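Thiol:disulfide interchange protein (Klebsiella pneumoniae, PDB 6DXN) probably acts as a periplasmic thiol-disulfide oxidoreductase of the DsbA type, introducing disulfide bonds into proteins through a redox-active cysteine pair. Local coordinates at residues G151-Y156 with I163-L168; K112-L117 with E122-M127; H63-G68 with A73-W78. All coordinates share one frame; numbering follows the deposited sequence. Where two conformers were deposited one is given.

Interaction 1. Residues G151-Y156 with I163-L168; sequences GTPSFY and INNASL
The cis-proline loop of the thioredoxin fold shows how a side chain can continue a strand pairing where the backbone has turned away. Here it is Thr152-Pro153, joined by a cis peptide bond and packed by Pro153 against Cys36, one of the predicted redox-active cysteines. Beyond it runs strand 154-157, which pairs antiparallel with strand 161-163. Within the contact this ladder is carried by Ile163 N, which donates to Phe155 O at 3.2 Å with an N-H...O angle of 162°. Further along, the chain after Ile163 turns away from its partner, and the side chain of Asn165 reaches back in place of backbone. With CG anti to its carbonyl carbon (chi1 -66°), the amide is directed at the proline loop, where ND2 donates to Pro153 O at 2.9 Å. That bond is bent, and the donor is tilted from the carbonyl plane. Water 1 fills the interval between the two direct bonds, 3.0 Å from both Ile163 O and Asn165 OD1; the water also lies close to Phe155 N, so close that this contact is doubtful. The Asn165 amide stands steeply to the Phe155 ring, their planes 70° apart, and its OD1 approaches ring atom CD1 obliquely. Helix 173-188 backs segment 163-168, meeting Ile163 through Val184 and Asn165 through Met180. Apolar packing accompanies the ladder bond: CD1 extends from Ile163 alongside the Phe155 side chain, 3.9 Å from Phe155 CB.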
loop_
_atom_site.group_PDB
_atom_site.type_symbol
_atom_site.label_atom_id
_atom_site.label_comp_id
_atom_site.label_asym_id
_atom_site.label_seq_id
_atom_site.Cartn_x
_atom_site.Cartn_y
_atom_site.Cartn_z
ATOM N N GLY A 151 1.293 -11.153 4.703
ATOM C CA GLY A 151 2.321 -10.284 5.262
ATOM C C GLY A 151 2.317 -8.912 4.615
ATOM O O GLY A 151 1.723 -8.720 3.538
ATOM N N THR A 152 2.967 -7.951 5.283
ATOM C CA THR A 152 3.054 -6.576 4.791
ATOM C C THR A 152 4.443 -6.014 5.097
ATOM O O THR A 152 5.040 -6.360 6.114
ATOM C CB THR A 152 1.948 -5.692 5.392
ATOM O OG1 THR A 152 2.004 -5.774 6.814
ATOM C CG2 THR A 152 0.557 -6.081 4.939
ATOM N N PRO A 153 4.965 -5.159 4.207
ATOM C CA PRO A 153 4.314 -4.757 2.969
ATOM C C PRO A 153 4.475 -5.872 1.923
ATOM O O PRO A 153 5.519 -6.524 1.866
ATOM C CB PRO A 153 5.018 -3.461 2.565
ATOM C CG PRO A 153 6.417 -3.649 3.109
ATOM C CD PRO A 153 6.218 -4.423 4.390
ATOM N N SER A 154 3.427 -6.089 1.124
ATOM C CA SER A 154 3.433 -7.163 0.145
ATOM C C SER A 154 3.087 -6.601 -1.238
ATOM O O SER A 154 2.031 -6.035 -1.426
ATOM C CB SER A 154 2.493 -8.252 0.586
ATOM O OG SER A 154 2.720 -9.460 -0.120
ATOM N N PHE A 155 4.009 -6.765 -2.195
ATOM C CA PHE A 155 3.802 -6.263 -3.567
ATOM C C PHE A 155 3.381 -7.409 -4.498
ATOM O O PHE A 155 3.966 -8.497 -4.454
ATOM C CB PHE A 155 5.072 -5.598 -4.098
ATOM C CG PHE A 155 5.520 -4.375 -3.340
ATOM C CD1 PHE A 155 6.101 -4.493 -2.085
ATOM C CD2 PHE A 155 5.394 -3.111 -3.889
ATOM C CE1 PHE A 155 6.514 -3.369 -1.385
ATOM C CE2 PHE A 155 5.822 -1.990 -3.193
ATOM C CZ PHE A 155 6.384 -2.121 -1.946
ATOM N N TYR A 156 2.356 -7.137 -5.321
ATOM C CA TYR A 156 1.820 -8.060 -6.334
ATOM C C TYR A 156 1.759 -7.344 -7.689
ATOM O O TYR A 156 1.210 -6.252 -7.791
ATOM C CB TYR A 156 0.430 -8.573 -5.950
ATOM C CG TYR A 156 0.403 -9.484 -4.753
ATOM C CD1 TYR A 156 0.486 -8.970 -3.472
ATOM C CD2 TYR A 156 0.284 -10.859 -4.896
ATOM C CE1 TYR A 156 0.462 -9.795 -2.362
ATOM C CE2 TYR A 156 0.258 -11.699 -3.793
ATOM C CZ TYR A 156 0.347 -11.164 -2.522
ATOM O OH TYR A 156 0.328 -11.966 -1.420
ATOM N N ILE A 163 6.402 -10.420 -5.027
ATOM C CA ILE A 163 7.811 -10.082 -4.836
ATOM C C ILE A 163 8.339 -10.622 -3.502
ATOM O O ILE A 163 7.648 -10.590 -2.511
ATOM C CB ILE A 163 7.988 -8.554 -4.934
ATOM C CG1 ILE A 163 7.864 -8.083 -6.387
ATOM C CG2 ILE A 163 9.301 -8.116 -4.291
ATOM C CD1 ILE A 163 7.920 -6.587 -6.579
ATOM N N ASN A 164 9.583 -11.120 -3.523
ATOM C CA ASN A 164 10.274 -11.587 -2.323
ATOM C C ASN A 164 11.175 -10.440 -1.847
ATOM O O ASN A 164 12.331 -10.307 -2.300
ATOM C CB ASN A 164 11.064 -12.877 -2.551
ATOM C CG ASN A 164 11.790 -13.347 -1.307
ATOM O OD1 ASN A 164 11.769 -12.677 -0.273
ATOM N ND2 ASN A 164 12.451 -14.491 -1.395
ATOM N N ASN A 165 10.630 -9.637 -0.926
ATOM C CA ASN A 165 11.276 -8.424 -0.382
ATOM C C ASN A 165 12.718 -8.663 0.070
ATOM O O ASN A 165 13.581 -7.817 -0.167
ATOM C CB ASN A 165 10.496 -7.834 0.804
ATOM C CG ASN A 165 9.132 -7.290 0.430
ATOM O OD1 ASN A 165 8.753 -7.298 -0.742
ATOM N ND2 ASN A 165 8.383 -6.813 1.417
ATOM N N ALA A 166 12.969 -9.799 0.726
ATOM C CA ALA A 166 14.293 -10.074 1.308
ATOM C C ALA A 166 15.336 -10.457 0.246
ATOM O O ALA A 166 16.534 -10.431 0.525
ATOM C CB ALA A 166 14.162 -11.166 2.344
ATOM N N SER A 167 14.888 -10.757 -0.976
ATOM C CA SER A 167 15.799 -11.252 -2.029
ATOM C C SER A 167 16.682 -10.156 -2.648
ATOM O O SER A 167 17.737 -10.479 -3.231
ATOM C CB SER A 167 15.010 -11.949 -3.117
ATOM O OG SER A 167 14.324 -11.015 -3.961
ATOM N N LEU A 168 16.273 -8.890 -2.524
ATOM C CA LEU A 168 16.936 -7.747 -3.201
ATOM C C LEU A 168 18.262 -7.321 -2.539
ATOM O O LEU A 168 18.617 -7.771 -1.460
ATOM C CB LEU A 168 15.941 -6.582 -3.243
ATOM C CG LEU A 168 14.682 -6.819 -4.080
ATOM C CD1 LEU A 168 13.595 -5.812 -3.737
ATOM C CD2 LEU A 168 14.996 -6.786 -5.568
HETATM O O HOH W 1 5.980 -8.213 -1.618
#

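Interaction 2. Residues K112-L117 with E122-M127; sequences KVFNQL and EKYAEM
Tyr124 sets one edge of its ring over a face of Phe114, and the overlap is central: Tyr124 CE1 stands 3.4 Å above the Phe114 plane, over the middle of the six-membered ring. From there it touches ring carbons on all sides, coming nearest to Phe114 CE2 at 3.5 Å, while the neighbouring Tyr124 CD1 lies 3.6 Å from Phe114 CD2. The planes are inclined at 64° and the centroids are 4.7 Å apart, a T-shaped stack leaning somewhat from the perpendicular. Tyr124 reaches this position with CG anti to its backbone N (chi1 -173°). Phe114 has CG anti to its carbonyl carbon instead, and turns its face to the incoming edge. The pair joins helix 107-115 to helix 121-129 in the helical domain that DsbA proteins carry inserted in the thioredoxin fold, a worked example of aromatic packing across a short helix-helix connection. Phe114 also rests on Val90 of helix 87-99 and on Ile119 of the connecting loop, and Tyr124 packs on Ala77 and Val80 of helix 71-83. Both rings are therefore buried among several helices. Gln116 N makes weak bonds to both Lys112 O and Val113 O, and Leu117 N donates to Phe114 O at 3.1 Å. Asn115 ND2 then holds the loop by a hydrogen bond to Ile119 O.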
loop_
_atom_site.group_PDB
_atom_site.type_symbol
_atom_site.label_atom_id
_atom_site.label_comp_id
_atom_site.label_asym_id
_atom_site.label_seq_id
_atom_site.Cartn_x
_atom_site.Cartn_y
_atom_site.Cartn_z
ATOM N N LYS A 112 -9.253 13.166 13.819
ATOM C CA LYS A 112 -8.498 14.351 14.251
ATOM C C LYS A 112 -7.360 14.644 13.265
ATOM O O LYS A 112 -7.034 15.792 13.058
ATOM C CB LYS A 112 -7.987 14.222 15.691
ATOM C CG LYS A 112 -9.079 14.237 16.755
ATOM C CD LYS A 112 -8.580 14.504 18.163
ATOM C CE LYS A 112 -7.484 13.559 18.612
ATOM N NZ LYS A 112 -7.076 13.828 20.010
ATOM N N VAL A 113 -6.778 13.612 12.646
ATOM C CA VAL A 113 -5.693 13.832 11.665
ATOM C C VAL A 113 -6.248 14.651 10.485
ATOM O O VAL A 113 -5.625 15.626 10.029
ATOM C CB VAL A 113 -5.071 12.503 11.186
ATOM C CG1 VAL A 113 -4.012 12.729 10.115
ATOM C CG2 VAL A 113 -4.487 11.694 12.336
ATOM N N PHE A 114 -7.434 14.256 10.012
ATOM C CA PHE A 114 -8.108 14.884 8.864
ATOM C C PHE A 114 -8.502 16.335 9.180
ATOM O O PHE A 114 -8.484 17.197 8.292
ATOM C CB PHE A 114 -9.308 14.027 8.450
ATOM C CG PHE A 114 -8.948 12.721 7.785
ATOM C CD1 PHE A 114 -8.291 11.718 8.483
ATOM C CD2 PHE A 114 -9.291 12.485 6.461
ATOM C CE1 PHE A 114 -7.970 10.518 7.869
ATOM C CE2 PHE A 114 -8.968 11.284 5.849
ATOM C CZ PHE A 114 -8.307 10.305 6.554
ATOM N N ASN A 115 -8.849 16.593 10.444
ATOM C CA ASN A 115 -9.239 17.931 10.910
ATOM C C ASN A 115 -8.075 18.913 10.734
ATOM O O ASN A 115 -8.285 20.063 10.352
ATOM C CB ASN A 115 -9.643 17.933 12.388
ATOM C CG ASN A 115 -10.924 17.187 12.702
ATOM O OD1 ASN A 115 -11.103 16.729 13.825
ATOM N ND2 ASN A 115 -11.829 17.084 11.738
ATOM N N GLN A 116 -6.859 18.432 11.021
ATOM C CA GLN A 116 -5.623 19.221 10.935
ATOM C C GLN A 116 -5.298 19.568 9.476
ATOM O O GLN A 116 -4.491 20.467 9.224
ATOM C CB GLN A 116 -4.477 18.422 11.559
ATOM C CG GLN A 116 -4.769 17.976 12.983
ATOM C CD GLN A 116 -3.861 16.857 13.431
ATOM O OE1 GLN A 116 -2.785 16.642 12.875
ATOM N NE2 GLN A 116 -4.300 16.122 14.439
ATOM N N LEU A 117 -5.922 18.847 8.534
ATOM C CA LEU A 117 -5.708 19.066 7.094
ATOM C C LEU A 117 -6.817 19.948 6.495
ATOM O O LEU A 117 -6.727 20.341 5.325
ATOM C CB LEU A 117 -5.643 17.711 6.379
ATOM C CG LEU A 117 -4.502 16.786 6.808
ATOM C CD1 LEU A 117 -4.489 15.518 5.969
ATOM C CD2 LEU A 117 -3.156 17.490 6.713
ATOM N N GLU A 122 -17.699 16.657 10.096
ATOM C CA GLU A 122 -18.943 16.551 9.315
ATOM C C GLU A 122 -18.632 16.116 7.874
ATOM O O GLU A 122 -19.353 15.304 7.303
ATOM C CB GLU A 122 -19.716 17.872 9.279
ATOM C CG GLU A 122 -20.363 18.255 10.600
ATOM C CD GLU A 122 -19.410 18.710 11.692
ATOM O OE1 GLU A 122 -18.197 18.824 11.418
ATOM O OE2 GLU A 122 -19.890 18.970 12.807
ATOM N N LYS A 123 -17.566 16.674 7.287
ATOM C CA LYS A 123 -17.181 16.310 5.912
ATOM C C LYS A 123 -16.624 14.876 5.917
ATOM O O LYS A 123 -16.833 14.115 4.970
ATOM C CB LYS A 123 -16.179 17.322 5.340
ATOM C CG LYS A 123 -15.682 17.042 3.920
ATOM C CD LYS A 123 -16.727 17.144 2.814
ATOM C CE LYS A 123 -16.163 16.791 1.451
ATOM N NZ LYS A 123 -17.164 16.959 0.364
ATOM N N TYR A 124 -15.949 14.494 7.006
ATOM C CA TYR A 124 -15.380 13.146 7.084
ATOM C C TYR A 124 -16.513 12.111 7.149
ATOM O O TYR A 124 -16.434 11.062 6.516
ATOM C CB TYR A 124 -14.409 13.009 8.259
ATOM C CG TYR A 124 -13.687 11.689 8.257
ATOM C CD1 TYR A 124 -12.595 11.484 7.429
ATOM C CD2 TYR A 124 -14.125 10.627 9.027
ATOM C CE1 TYR A 124 -11.942 10.264 7.383
ATOM C CE2 TYR A 124 -13.476 9.401 8.999
ATOM C CZ TYR A 124 -12.377 9.220 8.176
ATOM O OH TYR A 124 -11.723 8.021 8.143
ATOM N N ALA A 125 -17.567 12.432 7.907
ATOM C CA ALA A 125 -18.726 11.561 8.054
ATOM C C ALA A 125 -19.447 11.438 6.705
ATOM O O ALA A 125 -19.906 10.353 6.327
ATOM C CB ALA A 125 -19.635 12.096 9.141
ATOM N N GLU A 126 -19.528 12.557 5.977
ATOM C CA GLU A 126 -20.179 12.595 4.662
ATOM C C GLU A 126 -19.427 11.675 3.689
ATOM O O GLU A 126 -20.051 10.944 2.918
ATOM C CB GLU A 126 -20.250 14.033 4.141
ATOM C CG GLU A 126 -21.229 14.919 4.902
ATOM C CD GLU A 126 -21.182 16.391 4.527
ATOM O OE1 GLU A 126 -20.377 16.751 3.645
ATOM O OE2 GLU A 126 -21.945 17.182 5.122
HETATM N N MSE A 127 -18.089 11.712 3.744
HETATM C CA MSE A 127 -17.248 10.889 2.867
HETATM C C MSE A 127 -17.328 9.426 3.223
HETATM O O MSE A 127 -17.328 8.572 2.341
HETATM C CB MSE A 127 -15.821 11.445 2.875
HETATM C CG MSE A 127 -15.833 12.759 2.085
HETATM SE SE MSE A 127 -14.046 13.554 1.829
HETATM C CE MSE A 127 -13.445 13.725 3.694
#

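Interaction 3. Residues H63-G68 with A73-W78; sequences HVSQMG and ALTEAW
Leu74, on helix 71-83, presses its CB against the imidazole of His63, 3.3 Å from CE1, and follows with its CD1 at 3.9 Å from the same His63 atom. This junction lies where strand 60-63 of the thioredoxin fold leads into the helical insertion, so the first turns of the new helix fold back on the strand end. Thr75 supplies the polar centre: its OG1 is hydrogen-bonded to His63 ND1 at 3.0 Å, near the ring plane and nearly straight (165°). The imidazole is brought there with CG anti to the backbone N of His63 (chi1 -167°). Ser65, in the type I turn from Val64 to Met67, sets its OG only 2.5 Å from Thr75 OG1, a very short approach whose bonding is not settled, since Thr75 OG1 also bonds Gly71 O. Ser65 OG separately bonds Asp141 OD1. One turn later, Trp78 brings CD1 to 4.3 Å from His63 CB, and its NE1 bonds Lys61 O. Both imidazole nitrogens are engaged, which fixes the ring's rotation and ties helix 71-83 to the chain just before Cys33: His63 NE2 accepts from Phe31 N, consistent with a proton on ND1 facing Thr75 OG1.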
loop_
_atom_site.group_PDB
_atom_site.type_symbol
_atom_site.label_atom_id
_atom_site.label_comp_id
_atom_site.label_asym_id
_atom_site.label_seq_id
_atom_site.Cartn_x
_atom_site.Cartn_y
_atom_site.Cartn_z
ATOM N N HIS A 63 -4.909 -1.106 2.103
ATOM C CA HIS A 63 -4.734 -1.274 3.535
ATOM C C HIS A 63 -5.373 -2.597 3.993
ATOM O O HIS A 63 -6.422 -2.963 3.517
ATOM C CB HIS A 63 -5.260 -0.041 4.280
ATOM C CG HIS A 63 -4.820 -0.041 5.697
ATOM N ND1 HIS A 63 -5.658 -0.377 6.729
ATOM C CD2 HIS A 63 -3.597 0.147 6.245
ATOM C CE1 HIS A 63 -4.987 -0.347 7.858
ATOM N NE2 HIS A 63 -3.723 -0.047 7.589
ATOM N N VAL A 64 -4.709 -3.290 4.932
ATOM C CA VAL A 64 -5.153 -4.598 5.486
ATOM C C VAL A 64 -6.020 -4.363 6.737
ATOM O O VAL A 64 -5.501 -4.044 7.814
ATOM C CB VAL A 64 -3.938 -5.494 5.798
ATOM C CG1 VAL A 64 -4.331 -6.787 6.505
ATOM C CG2 VAL A 64 -3.124 -5.799 4.547
ATOM N N SER A 65 -7.333 -4.583 6.592
ATOM C CA SER A 65 -8.332 -4.347 7.660
ATOM C C SER A 65 -8.226 -5.358 8.812
ATOM O O SER A 65 -8.522 -5.009 9.957
ATOM C CB SER A 65 -9.737 -4.376 7.105
ATOM O OG SER A 65 -10.000 -3.258 6.277
ATOM N N GLN A 66 -7.817 -6.591 8.500
ATOM C CA GLN A 66 -7.774 -7.671 9.491
ATOM C C GLN A 66 -6.562 -7.548 10.432
ATOM O O GLN A 66 -6.334 -8.439 11.248
ATOM C CB GLN A 66 -7.802 -9.024 8.773
ATOM C CG GLN A 66 -6.546 -9.331 7.970
ATOM C CD GLN A 66 -6.658 -10.615 7.184
ATOM O OE1 GLN A 66 -7.749 -11.139 6.958
ATOM N NE2 GLN A 66 -5.518 -11.122 6.738
HETATM N N MSE A 67 -5.792 -6.457 10.327
HETATM C CA MSE A 67 -4.640 -6.270 11.217
HETATM C C MSE A 67 -4.904 -5.181 12.238
HETATM O O MSE A 67 -5.235 -4.060 11.880
HETATM C CB MSE A 67 -3.367 -5.942 10.419
HETATM C CG MSE A 67 -2.788 -7.172 9.700
HETATM SE SE MSE A 67 -1.222 -6.669 8.591
HETATM C CE MSE A 67 -0.023 -6.030 10.016
ATOM N N GLY A 68 -4.784 -5.540 13.523
ATOM C CA GLY A 68 -4.938 -4.608 14.665
ATOM C C GLY A 68 -6.370 -4.128 14.907
ATOM O O GLY A 68 -7.248 -4.268 14.056
ATOM N N ALA A 73 -11.083 0.901 10.642
ATOM C CA ALA A 73 -11.196 2.373 10.637
ATOM C C ALA A 73 -10.155 2.985 9.690
ATOM O O ALA A 73 -10.444 3.963 9.021
ATOM C CB ALA A 73 -11.050 2.927 12.032
ATOM N N LEU A 74 -8.955 2.395 9.683
ATOM C CA LEU A 74 -7.817 2.798 8.866
ATOM C C LEU A 74 -8.061 2.505 7.373
ATOM O O LEU A 74 -7.690 3.314 6.548
ATOM C CB LEU A 74 -6.561 2.084 9.376
ATOM C CG LEU A 74 -6.041 2.557 10.733
ATOM C CD1 LEU A 74 -5.037 1.573 11.308
ATOM C CD2 LEU A 74 -5.451 3.960 10.643
ATOM N N THR A 75 -8.668 1.357 7.043
ATOM C CA THR A 75 -8.961 1.037 5.630
ATOM C C THR A 75 -9.972 2.063 5.108
ATOM O O THR A 75 -9.939 2.442 3.954
ATOM C CB THR A 75 -9.444 -0.411 5.457
ATOM O OG1 THR A 75 -8.436 -1.273 5.977
ATOM C CG2 THR A 75 -9.718 -0.789 4.018
ATOM N N GLU A 76 -10.844 2.529 6.011
ATOM C CA GLU A 76 -11.824 3.519 5.683
ATOM C C GLU A 76 -11.134 4.877 5.528
ATOM O O GLU A 76 -11.419 5.617 4.587
ATOM C CB GLU A 76 -12.901 3.562 6.768
ATOM C CG GLU A 76 -13.958 4.618 6.534
ATOM C CD GLU A 76 -15.021 4.638 7.615
ATOM O OE1 GLU A 76 -14.659 4.806 8.797
ATOM O OE2 GLU A 76 -16.198 4.452 7.278
ATOM N N ALA A 77 -10.219 5.190 6.459
ATOM C CA ALA A 77 -9.517 6.466 6.420
ATOM C C ALA A 77 -8.678 6.572 5.139
ATOM O O ALA A 77 -8.599 7.644 4.524
ATOM C CB ALA A 77 -8.670 6.624 7.654
ATOM N N TRP A 78 -8.088 5.449 4.714
ATOM C CA TRP A 78 -7.243 5.472 3.502
ATOM C C TRP A 78 -8.128 5.724 2.264
ATOM O O TRP A 78 -7.767 6.495 1.361
ATOM C CB TRP A 78 -6.411 4.185 3.440
ATOM C CG TRP A 78 -5.340 4.160 2.391
ATOM C CD1 TRP A 78 -5.188 3.224 1.410
ATOM C CD2 TRP A 78 -4.288 5.122 2.194
ATOM N NE1 TRP A 78 -4.104 3.523 0.636
ATOM C CE2 TRP A 78 -3.533 4.681 1.086
ATOM C CE3 TRP A 78 -3.896 6.297 2.850
ATOM C CZ2 TRP A 78 -2.422 5.377 0.614
ATOM C CZ3 TRP A 78 -2.812 7.000 2.364
ATOM C CH2 TRP A 78 -2.082 6.536 1.265
#

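Along the chain the order is 3, 2, 1: interaction 3 lies where the chain leaves strand 60-63 for the helical insertion, interaction 2 inside that insertion, and interaction 1 after its return to the sheet. Interactions 2 and 3, centres 16 Å apart, touch through helix 71-83, where Tyr124 OH and Phe114 CZ pack on the backbone of Ala77. Interactions 1 and 3, centres 19 Å apart, meet where Thr152 packs on Val64 and Met67, close to the CxxC cysteines. Interactions 1 and 2 lie on opposite sides of the chain's centre, 33 Å between centres; interaction 3, touching both, lies between the cis-proline loop and the helical domain.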